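Local coordinates for cytochrome c family protein (Geobacter sulfurreducens, PDB 1RWJ) that probably carries electrons through three covalently bound hemes, as one c7-type domain of a larger multidomain cytochrome c polymer, at residues 37-42 / 60-65; 49-54 / 70-75. One frame throughout, in Å; residues are numbered along the deposited sequence.

Contact 1 (37-42 / 60-65). With HEC (heme c), chain C.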
ATOM      1  N   THR A  37       7.533  11.041   1.000  1.00 17.06           N
ATOM      2  CA  THR A  37       7.313  10.634  -0.381  1.00 16.97           C
ATOM      3  C   THR A  37       8.208   9.468  -0.796  1.00 19.58           C
ATOM      4  O   THR A  37       8.150   9.014  -1.937  1.00 19.22           O
ATOM      5  CB  THR A  37       7.576  11.813  -1.341  1.00 19.92           C
ATOM      6  OG1 THR A  37       8.846  12.398  -1.029  1.00 18.99           O
ATOM      7  CG2 THR A  37       6.487  12.870  -1.209  1.00 21.74           C
ATOM      8  N   LYS A  38       9.023   8.974   0.131  1.00 19.85           N
ATOM      9  CA  LYS A  38       9.943   7.880  -0.168  1.00 20.87           C
ATOM     10  C   LYS A  38       9.294   6.644  -0.800  1.00 19.60           C
ATOM     11  O   LYS A  38       9.834   6.067  -1.746  1.00 19.15           O
ATOM     12  CB  LYS A  38      10.691   7.467   1.104  1.00 24.31           C
ATOM     13  N   LEU A  39       8.138   6.245  -0.284  1.00 18.12           N
ATOM     14  CA  LEU A  39       7.456   5.062  -0.798  1.00 18.34           C
ATOM     15  C   LEU A  39       6.264   5.362  -1.693  1.00 17.87           C
ATOM     16  O   LEU A  39       6.039   4.669  -2.686  1.00 16.98           O
ATOM     17  CB  LEU A  39       6.990   4.183   0.364  1.00 18.52           C
ATOM     18  CG  LEU A  39       8.066   3.755   1.365  1.00 20.83           C
ATOM     19  CD1 LEU A  39       7.427   2.876   2.434  1.00 21.25           C
ATOM     20  CD2 LEU A  39       9.188   3.007   0.647  1.00 20.85           C
ATOM     21  N   PHE A  40       5.496   6.386  -1.336  1.00 17.36           N
ATOM     22  CA  PHE A  40       4.314   6.754  -2.107  1.00 17.34           C
ATOM     23  C   PHE A  40       4.185   8.257  -2.259  1.00 16.07           C
ATOM     24  O   PHE A  40       4.619   9.014  -1.399  1.00 15.22           O
ATOM     25  CB  PHE A  40       3.036   6.237  -1.430  1.00 16.99           C
ATOM     26  CG  PHE A  40       3.043   4.762  -1.153  1.00 16.96           C
ATOM     27  CD1 PHE A  40       3.431   4.278   0.092  1.00 18.30           C
ATOM     28  CD2 PHE A  40       2.669   3.855  -2.140  1.00 17.58           C
ATOM     29  CE1 PHE A  40       3.445   2.902   0.352  1.00 16.42           C
ATOM     30  CE2 PHE A  40       2.680   2.483  -1.890  1.00 18.77           C
ATOM     31  CZ  PHE A  40       3.069   2.008  -0.640  1.00 19.01           C
ATOM     32  N   ALA A  41       3.571   8.677  -3.358  1.00 18.60           N
ATOM     33  CA  ALA A  41       3.356  10.094  -3.608  1.00 18.28           C
ATOM     34  C   ALA A  41       2.154  10.528  -2.783  1.00 18.33           C
ATOM     35  O   ALA A  41       1.379   9.692  -2.323  1.00 17.82           O
ATOM     36  CB  ALA A  41       3.080  10.326  -5.086  1.00 19.08           C
ATOM     37  N   TYR A  42       2.008  11.834  -2.584  1.00 18.89           N
ATOM     38  CA  TYR A  42       0.872  12.367  -1.846  1.00 19.75           C
ATOM     39  C   TYR A  42      -0.286  12.513  -2.831  1.00 21.86           C
ATOM     40  O   TYR A  42      -1.107  13.420  -2.717  1.00 22.50           O
ATOM     41  CB  TYR A  42       1.216  13.733  -1.246  1.00 17.69           C
ATOM     42  CG  TYR A  42       1.905  13.689   0.100  1.00 16.91           C
ATOM     43  CD1 TYR A  42       3.180  14.231   0.274  1.00 15.71           C
ATOM     44  CD2 TYR A  42       1.257  13.161   1.219  1.00 17.92           C
ATOM     45  CE1 TYR A  42       3.790  14.256   1.531  1.00 17.43           C
ATOM     46  CE2 TYR A  42       1.859  13.183   2.479  1.00 17.14           C
ATOM     47  CZ  TYR A  42       3.121  13.731   2.627  1.00 17.65           C
ATOM     48  OH  TYR A  42       3.715  13.761   3.869  1.00 20.30           O
ATOM     49  N   CYS A  60       4.007  -1.557  -1.265  1.00 14.76           N
ATOM     50  CA  CYS A  60       3.645  -2.258  -0.030  1.00 16.25           C
ATOM     51  C   CYS A  60       4.756  -3.200   0.420  1.00 16.83           C
ATOM     52  O   CYS A  60       4.941  -3.430   1.617  1.00 16.05           O
ATOM     53  CB  CYS A  60       2.369  -3.078  -0.221  1.00 15.68           C
ATOM     54  SG  CYS A  60       0.983  -2.176  -0.968  1.00 16.70           S
ATOM     55  N   GLY A  61       5.482  -3.748  -0.551  1.00 15.81           N
ATOM     56  CA  GLY A  61       6.560  -4.676  -0.254  1.00 17.33           C
ATOM     57  C   GLY A  61       7.710  -4.105   0.555  1.00 15.97           C
ATOM     58  O   GLY A  61       8.585  -4.852   1.005  1.00 15.38           O
ATOM     59  N   ALA A  62       7.732  -2.788   0.733  1.00 16.20           N
ATOM     60  CA  ALA A  62       8.791  -2.157   1.508  1.00 17.01           C
ATOM     61  C   ALA A  62       8.686  -2.629   2.959  1.00 18.01           C
ATOM     62  O   ALA A  62       9.678  -2.648   3.690  1.00 19.21           O
ATOM     63  CB  ALA A  62       8.671  -0.641   1.433  1.00 18.74           C
ATOM     64  N   CYS A  63       7.478  -3.016   3.360  1.00 17.35           N
ATOM     65  CA  CYS A  63       7.229  -3.505   4.719  1.00 18.22           C
ATOM     66  C   CYS A  63       6.607  -4.897   4.720  1.00 18.67           C
ATOM     67  O   CYS A  63       6.918  -5.724   5.578  1.00 18.66           O
ATOM     68  CB  CYS A  63       6.297  -2.559   5.466  1.00 17.66           C
ATOM     69  SG  CYS A  63       6.894  -0.850   5.594  1.00 18.08           S
ATOM     70  N   HIS A  64       5.714  -5.149   3.768  1.00 17.16           N
ATOM     71  CA  HIS A  64       5.056  -6.447   3.664  1.00 18.47           C
ATOM     72  C   HIS A  64       6.003  -7.406   2.964  1.00 19.00           C
ATOM     73  O   HIS A  64       5.799  -7.808   1.813  1.00 18.55           O
ATOM     74  CB  HIS A  64       3.733  -6.288   2.914  1.00 18.15           C
ATOM     75  CG  HIS A  64       2.676  -5.612   3.730  1.00 19.74           C
ATOM     76  ND1 HIS A  64       1.911  -6.255   4.678  1.00 18.64           N
ATOM     77  CD2 HIS A  64       2.328  -4.303   3.804  1.00 18.62           C
ATOM     78  CE1 HIS A  64       1.146  -5.338   5.289  1.00 20.60           C
ATOM     79  NE2 HIS A  64       1.356  -4.134   4.799  1.00 18.43           N
ATOM     80  N   ASN A  65       7.049  -7.761   3.703  1.00 19.53           N
ATOM     81  CA  ASN A  65       8.115  -8.626   3.227  1.00 19.29           C
ATOM     82  C   ASN A  65       8.268  -9.909   4.044  1.00 21.83           C
ATOM     83  O   ASN A  65       9.238 -10.645   3.865  1.00 21.95           O
ATOM     84  CB  ASN A  65       9.427  -7.848   3.274  1.00 20.89           C
ATOM     85  CG  ASN A  65       9.631  -7.145   4.611  1.00 20.61           C
ATOM     86  OD1 ASN A  65       9.327  -7.701   5.668  1.00 21.38           O
ATOM     87  ND2 ASN A  65      10.151  -5.927   4.568  1.00 19.76           N
TER
HETATM   88 FE   HEC C  91       0.487  -2.507   5.590  1.00 18.93          FE
HETATM   89  CHA HEC C  91      -0.879  -4.296   8.191  1.00 20.23           C
HETATM   90  CHB HEC C  91      -2.119  -3.458   3.572  1.00 18.23           C
HETATM   91  CHC HEC C  91       1.805  -0.674   3.051  1.00 17.61           C
HETATM   92  CHD HEC C  91       3.265  -1.851   7.521  1.00 18.43           C
HETATM   93  NA  HEC C  91      -1.155  -3.585   5.834  1.00 18.93           N
HETATM   94  C1A HEC C  91      -1.616  -4.203   7.009  1.00 21.66           C
HETATM   95  C2A HEC C  91      -2.921  -4.803   6.797  1.00 21.32           C
HETATM   96  C3A HEC C  91      -3.221  -4.651   5.497  1.00 20.95           C
HETATM   97  C4A HEC C  91      -2.136  -3.886   4.895  1.00 18.57           C
HETATM   98  CMA HEC C  91      -4.460  -5.191   4.790  1.00 20.74           C
HETATM   99  CAA HEC C  91      -3.832  -5.462   7.830  1.00 26.22           C
HETATM  100  CBA HEC C  91      -4.583  -4.473   8.709  1.00 29.24           C
HETATM  101  CGA HEC C  91      -5.472  -5.162   9.730  1.00 33.08           C
HETATM  102  O1A HEC C  91      -4.953  -5.980  10.518  1.00 35.17           O
HETATM  103  O2A HEC C  91      -6.690  -4.885   9.742  1.00 35.61           O
HETATM  104  NB  HEC C  91      -0.058  -2.130   3.728  1.00 18.64           N
HETATM  105  C1B HEC C  91      -1.138  -2.640   3.025  1.00 16.84           C
HETATM  106  C2B HEC C  91      -1.098  -2.238   1.637  1.00 17.10           C
HETATM  107  C3B HEC C  91       0.006  -1.466   1.485  1.00 16.36           C
HETATM  108  C4B HEC C  91       0.627  -1.362   2.793  1.00 17.00           C
HETATM  109  CMB HEC C  91      -2.143  -2.564   0.575  1.00 17.27           C
HETATM  110  CAB HEC C  91       0.538  -0.854   0.186  1.00 15.38           C
HETATM  111  CBB HEC C  91      -0.415   0.110  -0.503  1.00 17.77           C
HETATM  112  NC  HEC C  91       2.128  -1.465   5.368  1.00 16.82           N
HETATM  113  C1C HEC C  91       2.499  -0.713   4.253  1.00 16.69           C
HETATM  114  C2C HEC C  91       3.772  -0.071   4.456  1.00 18.01           C
HETATM  115  C3C HEC C  91       4.189  -0.407   5.702  1.00 17.03           C
HETATM  116  C4C HEC C  91       3.178  -1.282   6.255  1.00 16.91           C
HETATM  117  CMC HEC C  91       4.545   0.754   3.432  1.00 14.26           C
HETATM  118  CAC HEC C  91       5.496  -0.024   6.392  1.00 17.27           C
HETATM  119  CBC HEC C  91       5.792   1.467   6.489  1.00 17.37           C
HETATM  120  ND  HEC C  91       1.071  -2.968   7.439  1.00 18.34           N
HETATM  121  C1D HEC C  91       2.269  -2.659   8.056  1.00 18.03           C
HETATM  122  C2D HEC C  91       2.359  -3.255   9.381  1.00 20.06           C
HETATM  123  C3D HEC C  91       1.205  -3.908   9.595  1.00 20.49           C
HETATM  124  C4D HEC C  91       0.380  -3.731   8.396  1.00 20.25           C
HETATM  125  CMD HEC C  91       3.562  -3.231  10.318  1.00 19.99           C
HETATM  126  CAD HEC C  91       0.938  -4.659  10.897  1.00 22.43           C
HETATM  127  CBD HEC C  91       1.634  -6.013  11.048  1.00 24.80           C
HETATM  128  CGD HEC C  91       1.039  -7.070  10.146  1.00 24.66           C
HETATM  129  O1D HEC C  91      -0.200  -7.076   9.996  1.00 28.59           O
HETATM  130  O2D HEC C  91       1.795  -7.903   9.601  1.00 23.19           O

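Contact 2 (49-54 / 70-75). With HEC (heme c), chain D.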
ATOM      1  N   PHE A  49       2.674   0.323  -9.113  1.00 23.19           N
ATOM      2  CA  PHE A  49       3.639  -0.753  -8.916  1.00 21.98           C
ATOM      3  C   PHE A  49       2.931  -2.098  -9.011  1.00 19.81           C
ATOM      4  O   PHE A  49       1.721  -2.187  -8.806  1.00 20.92           O
ATOM      5  CB  PHE A  49       4.336  -0.631  -7.556  1.00 22.46           C
ATOM      6  CG  PHE A  49       5.271   0.537  -7.460  1.00 23.14           C
ATOM      7  CD1 PHE A  49       4.848   1.743  -6.917  1.00 24.47           C
ATOM      8  CD2 PHE A  49       6.572   0.437  -7.940  1.00 24.89           C
ATOM      9  CE1 PHE A  49       5.709   2.837  -6.852  1.00 26.59           C
ATOM     10  CE2 PHE A  49       7.442   1.527  -7.880  1.00 26.40           C
ATOM     11  CZ  PHE A  49       7.008   2.728  -7.336  1.00 24.27           C
ATOM     12  N   THR A  50       3.695  -3.140  -9.319  1.00 20.08           N
ATOM     13  CA  THR A  50       3.146  -4.487  -9.459  1.00 19.85           C
ATOM     14  C   THR A  50       3.487  -5.352  -8.252  1.00 19.34           C
ATOM     15  O   THR A  50       4.255  -4.941  -7.379  1.00 18.84           O
ATOM     16  CB  THR A  50       3.718  -5.182 -10.706  1.00 21.50           C
ATOM     17  OG1 THR A  50       5.132  -5.351 -10.547  1.00 19.75           O
ATOM     18  CG2 THR A  50       3.453  -4.348 -11.958  1.00 21.45           C
ATOM     19  N   MET A  51       2.917  -6.556  -8.205  1.00 18.71           N
ATOM     20  CA  MET A  51       3.205  -7.469  -7.107  1.00 17.88           C
ATOM     21  C   MET A  51       4.679  -7.852  -7.179  1.00 19.15           C
ATOM     22  O   MET A  51       5.326  -8.067  -6.154  1.00 17.93           O
ATOM     23  CB  MET A  51       2.333  -8.727  -7.196  1.00 19.06           C
ATOM     24  CG  MET A  51       0.847  -8.477  -6.967  1.00 16.64           C
ATOM     25  SD  MET A  51       0.490  -7.476  -5.493  1.00 18.25           S
ATOM     26  CE  MET A  51       1.478  -8.335  -4.262  1.00 20.26           C
ATOM     27  N   ALA A  52       5.204  -7.929  -8.401  1.00 19.20           N
ATOM     28  CA  ALA A  52       6.606  -8.270  -8.610  1.00 19.89           C
ATOM     29  C   ALA A  52       7.483  -7.173  -8.012  1.00 18.94           C
ATOM     30  O   ALA A  52       8.527  -7.458  -7.421  1.00 17.35           O
ATOM     31  CB  ALA A  52       6.895  -8.425 -10.100  1.00 18.60           C
ATOM     32  N   ASP A  53       7.061  -5.921  -8.172  1.00 18.70           N
ATOM     33  CA  ASP A  53       7.817  -4.797  -7.621  1.00 19.14           C
ATOM     34  C   ASP A  53       7.841  -4.909  -6.101  1.00 18.09           C
ATOM     35  O   ASP A  53       8.857  -4.631  -5.456  1.00 16.75           O
ATOM     36  CB  ASP A  53       7.180  -3.460  -8.006  1.00 18.69           C
ATOM     37  CG  ASP A  53       7.317  -3.144  -9.486  1.00 20.57           C
ATOM     38  OD1 ASP A  53       8.346  -3.513 -10.088  1.00 21.62           O
ATOM     39  OD2 ASP A  53       6.396  -2.507 -10.037  1.00 20.61           O
ATOM     40  N   MET A  54       6.710  -5.307  -5.529  1.00 16.16           N
ATOM     41  CA  MET A  54       6.619  -5.459  -4.084  1.00 16.97           C
ATOM     42  C   MET A  54       7.569  -6.544  -3.598  1.00 17.83           C
ATOM     43  O   MET A  54       8.147  -6.433  -2.516  1.00 17.31           O
ATOM     44  CB  MET A  54       5.183  -5.784  -3.680  1.00 18.65           C
ATOM     45  CG  MET A  54       4.262  -4.582  -3.792  1.00 17.49           C
ATOM     46  SD  MET A  54       2.546  -4.946  -3.438  1.00 18.18           S
ATOM     47  CE  MET A  54       1.743  -3.791  -4.576  1.00 16.79           C
ATOM     48  N   PHE A  70       3.211  -8.941   7.251  1.00 21.90           N
ATOM     49  CA  PHE A  70       2.943 -10.134   6.463  1.00 21.72           C
ATOM     50  C   PHE A  70       3.340  -9.945   5.005  1.00 23.42           C
ATOM     51  O   PHE A  70       3.110  -8.887   4.413  1.00 21.94           O
ATOM     52  CB  PHE A  70       1.471 -10.564   6.592  1.00 23.26           C
ATOM     53  CG  PHE A  70       0.484  -9.601   5.996  1.00 23.04           C
ATOM     54  CD1 PHE A  70       0.169  -9.654   4.643  1.00 23.30           C
ATOM     55  CD2 PHE A  70      -0.156  -8.661   6.796  1.00 23.03           C
ATOM     56  CE1 PHE A  70      -0.773  -8.786   4.094  1.00 22.07           C
ATOM     57  CE2 PHE A  70      -1.098  -7.790   6.258  1.00 22.81           C
ATOM     58  CZ  PHE A  70      -1.408  -7.854   4.904  1.00 22.80           C
ATOM     59  N   SER A  71       3.958 -10.981   4.446  1.00 21.02           N
ATOM     60  CA  SER A  71       4.440 -10.967   3.067  1.00 22.38           C
ATOM     61  C   SER A  71       3.384 -10.660   2.013  1.00 22.16           C
ATOM     62  O   SER A  71       2.245 -11.115   2.104  1.00 22.00           O
ATOM     63  CB  SER A  71       5.096 -12.310   2.735  1.00 22.91           C
ATOM     64  OG  SER A  71       5.434 -12.377   1.361  1.00 24.63           O
ATOM     65  N   SER A  72       3.776  -9.893   0.998  1.00 21.13           N
ATOM     66  CA  SER A  72       2.858  -9.546  -0.075  1.00 22.04           C
ATOM     67  C   SER A  72       2.767 -10.709  -1.055  1.00 23.05           C
ATOM     68  O   SER A  72       2.014 -10.654  -2.027  1.00 23.70           O
ATOM     69  CB  SER A  72       3.346  -8.294  -0.809  1.00 22.06           C
ATOM     70  OG  SER A  72       4.609  -8.526  -1.409  1.00 23.55           O
ATOM     71  N   ALA A  73       3.535 -11.763  -0.792  1.00 22.64           N
ATOM     72  CA  ALA A  73       3.545 -12.939  -1.659  1.00 24.63           C
ATOM     73  C   ALA A  73       2.414 -13.906  -1.322  1.00 27.49           C
ATOM     74  O   ALA A  73       2.208 -14.902  -2.019  1.00 26.38           O
ATOM     75  CB  ALA A  73       4.888 -13.647  -1.555  1.00 24.65           C
ATOM     76  N   SER A  74       1.686 -13.610  -0.250  1.00 28.41           N
ATOM     77  CA  SER A  74       0.571 -14.448   0.178  1.00 31.01           C
ATOM     78  C   SER A  74      -0.528 -13.590   0.796  1.00 32.27           C
ATOM     79  O   SER A  74      -0.425 -12.366   0.817  1.00 32.72           O
ATOM     80  CB  SER A  74       1.054 -15.484   1.195  1.00 32.30           C
ATOM     81  OG  SER A  74       2.014 -16.355   0.620  1.00 37.62           O
ATOM     82  N   ASP A  75      -1.576 -14.239   1.298  1.00 32.08           N
ATOM     83  CA  ASP A  75      -2.693 -13.531   1.922  1.00 33.55           C
ATOM     84  C   ASP A  75      -3.295 -12.476   0.999  1.00 32.48           C
ATOM     85  O   ASP A  75      -3.569 -11.354   1.427  1.00 33.35           O
ATOM     86  CB  ASP A  75      -2.237 -12.858   3.222  1.00 36.48           C
ATOM     87  CG  ASP A  75      -1.821 -13.856   4.284  1.00 40.10           C
ATOM     88  OD1 ASP A  75      -2.636 -14.740   4.621  1.00 42.16           O
ATOM     89  OD2 ASP A  75      -0.681 -13.751   4.787  1.00 42.56           O
TER
HETATM   90 FE   HEC D  92      -1.796  -7.521  -5.051  1.00 18.82          FE
HETATM   91  CHA HEC D  92      -1.709  -5.100  -7.437  1.00 17.61           C
HETATM   92  CHB HEC D  92      -2.716  -9.829  -7.391  1.00 18.00           C
HETATM   93  CHC HEC D  92      -1.351 -10.001  -2.721  1.00 17.54           C
HETATM   94  CHD HEC D  92      -1.515  -5.142  -2.599  1.00 18.29           C
HETATM   95  NA  HEC D  92      -2.101  -7.480  -6.991  1.00 18.09           N
HETATM   96  C1A HEC D  92      -1.897  -6.414  -7.851  1.00 19.39           C
HETATM   97  C2A HEC D  92      -2.141  -6.805  -9.230  1.00 19.03           C
HETATM   98  C3A HEC D  92      -2.581  -8.084  -9.196  1.00 19.04           C
HETATM   99  C4A HEC D  92      -2.538  -8.514  -7.818  1.00 18.18           C
HETATM  100  CMA HEC D  92      -3.019  -8.903 -10.411  1.00 19.03           C
HETATM  101  CAA HEC D  92      -1.802  -5.983 -10.475  1.00 19.81           C
HETATM  102  CBA HEC D  92      -0.298  -5.883 -10.724  1.00 21.07           C
HETATM  103  CGA HEC D  92       0.348  -7.244 -10.915  1.00 21.52           C
HETATM  104  O1A HEC D  92      -0.020  -7.945 -11.878  1.00 22.74           O
HETATM  105  O2A HEC D  92       1.217  -7.616 -10.100  1.00 21.27           O
HETATM  106  NB  HEC D  92      -1.927  -9.478  -5.071  1.00 18.20           N
HETATM  107  C1B HEC D  92      -2.422 -10.274  -6.094  1.00 19.54           C
HETATM  108  C2B HEC D  92      -2.475 -11.660  -5.682  1.00 19.65           C
HETATM  109  C3B HEC D  92      -1.968 -11.726  -4.421  1.00 20.32           C
HETATM  110  C4B HEC D  92      -1.660 -10.362  -4.029  1.00 19.72           C
HETATM  111  CMB HEC D  92      -3.063 -12.809  -6.496  1.00 19.15           C
HETATM  112  CAB HEC D  92      -1.653 -12.968  -3.589  1.00 22.12           C
HETATM  113  CBB HEC D  92      -0.634 -13.911  -4.210  1.00 21.44           C
HETATM  114  NC  HEC D  92      -1.448  -7.567  -3.105  1.00 17.98           N
HETATM  115  C1C HEC D  92      -1.259  -8.682  -2.280  1.00 18.76           C
HETATM  116  C2C HEC D  92      -0.992  -8.296  -0.914  1.00 19.24           C
HETATM  117  C3C HEC D  92      -1.055  -6.932  -0.875  1.00 18.15           C
HETATM  118  C4C HEC D  92      -1.330  -6.484  -2.236  1.00 18.25           C
HETATM  119  CMC HEC D  92      -0.765  -9.238   0.264  1.00 18.97           C
HETATM  120  CAC HEC D  92      -1.022  -6.031   0.367  1.00 18.23           C
HETATM  121  CBC HEC D  92       0.244  -6.091   1.215  1.00 16.60           C
HETATM  122  ND  HEC D  92      -1.762  -5.559  -5.024  1.00 16.55           N
HETATM  123  C1D HEC D  92      -1.736  -4.725  -3.913  1.00 18.03           C
HETATM  124  C2D HEC D  92      -1.783  -3.337  -4.332  1.00 17.65           C
HETATM  125  C3D HEC D  92      -1.755  -3.326  -5.682  1.00 18.06           C
HETATM  126  C4D HEC D  92      -1.735  -4.706  -6.111  1.00 17.29           C
HETATM  127  CMD HEC D  92      -1.897  -2.122  -3.430  1.00 16.73           C
HETATM  128  CAD HEC D  92      -1.723  -2.111  -6.601  1.00 19.25           C
HETATM  129  CBD HEC D  92      -0.429  -1.317  -6.585  1.00 20.87           C
HETATM  130  CGD HEC D  92      -0.452  -0.146  -7.552  1.00 21.43           C
HETATM  131  O1D HEC D  92       0.399   0.759  -7.406  1.00 19.92           O
HETATM  132  O2D HEC D  92      -1.314  -0.134  -8.461  1.00 19.86           O
HETATM  133  O   HOH W   1       4.637  -9.677  -3.856  1.00 21.41           O

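Contact 1 (37-42 / 60-65)
The carbonyl oxygen of C60, a residue whose backbone also meets the F40 ring, takes two backbone bonds: the shorter, 2.9 Å, comes from H64 N, and C63 N adds one of 3.1 Å. These bonds wind the CXXCH heme-binding motif into a tight turn, so that C60, C63 and H64 all reach one heme c. Cysteine suits its two places because sulfur can form a thioether, with C60 SG 1.8 Å from CAB of the heme and C63 SG 1.8 Å from CAC. Histidine supplies the iron ligand, H64 NE2 to FE being 2.0 Å; H26 is the other axial ligand. The imidazole's rotation is fixed further by H64 ND1, which donates to F70 O, while C60 O lies at the edge of the ring, in its plane.

Residues 37-42 meet this turn through apolar groups. L39 CG stands anti to the carbonyl carbon (chi1 -55°), which sends the forked end to the turn: CD2 rests 3.8 Å from A62 CB, and CD1 lies 3.7 Å from the heme methyl CMC. A branched aliphatic chain can thus touch protein and porphyrin together, and the small A62 lets it approach. F40 lies beside it, its backbone O accepting from ND1 of H36, an axial ligand of a neighbouring heme. The flat, buried F40 ring directs its edge at the 60-65 turn: methyl CMC lies off CE1, in the ring plane, and CZ comes 3.7 Å from C60 N.

Contact 2 (49-54 / 70-75)
M51 and M54, one helical turn apart, both meet residues 70-75 at S72. Along this loop F70 comes first; its ring turns an edge to methyl CMC of the heme that M51 ligates, which lies in the ring plane, and K78 makes a cation-pi contact with it. S71 starts a type I turn that ends at S74. Its hydroxyl accepts from A73 N at 2.9 Å (159°), an ST turn that serine's short arm makes possible.

S72 is buried and small enough to sit against the helix. Its OG packs on M54 CB at 3.6 Å and donates to a water 2.7 Å away, which in turn donates to M51 O over 2.9 Å. The hydroxyl's burial is thus paid for by a water bridge to the helix backbone. The bend of M51 at chi2 (-48°) brings SD to 2.3 Å from the heme iron, and that at chi3 (-49°) swings CE back toward S72 O. Methionine, with a soft sulfur on a flexible arm, makes a natural axial ligand; M51 N also bonds a propionate, donating to O2A at 2.8 Å. Beyond S72, S74 O and D75 O approach methyl CMC, so the turn skirts the porphyrin rim.

Helix 51-55 is capped at its N-terminus by the T50-D53 capping box, in which D53 N donates to T50 OG1 and T50 N to D53 OD2. M51, in the first turn of this helix, faces the iron, while D75 runs directly into helix 76-79, just beyond which H80 supplies the second axial ligand.

The four segments alternate along the chain: 37-42, 49-54, 60-65 and 70-75, so the two contacts interlock rather than nest. Their centres lie about 11 Å apart, and helix 51-55 falls between the two segments of contact 1. They also touch directly: H64 O and S72 N, 3.0 Å apart, probably form a hydrogen bond, and C60 CB packs 3.7 Å from M54 SD. Contact 1 holds a bis-histidine heme, contact 2 one ligated by histidine and methionine. With few regular helices or strands in this c7-type domain, loops and hemes together make the core, and the direct touch of the two contacts sets their hemes side by side, consistent with electron transfer between them.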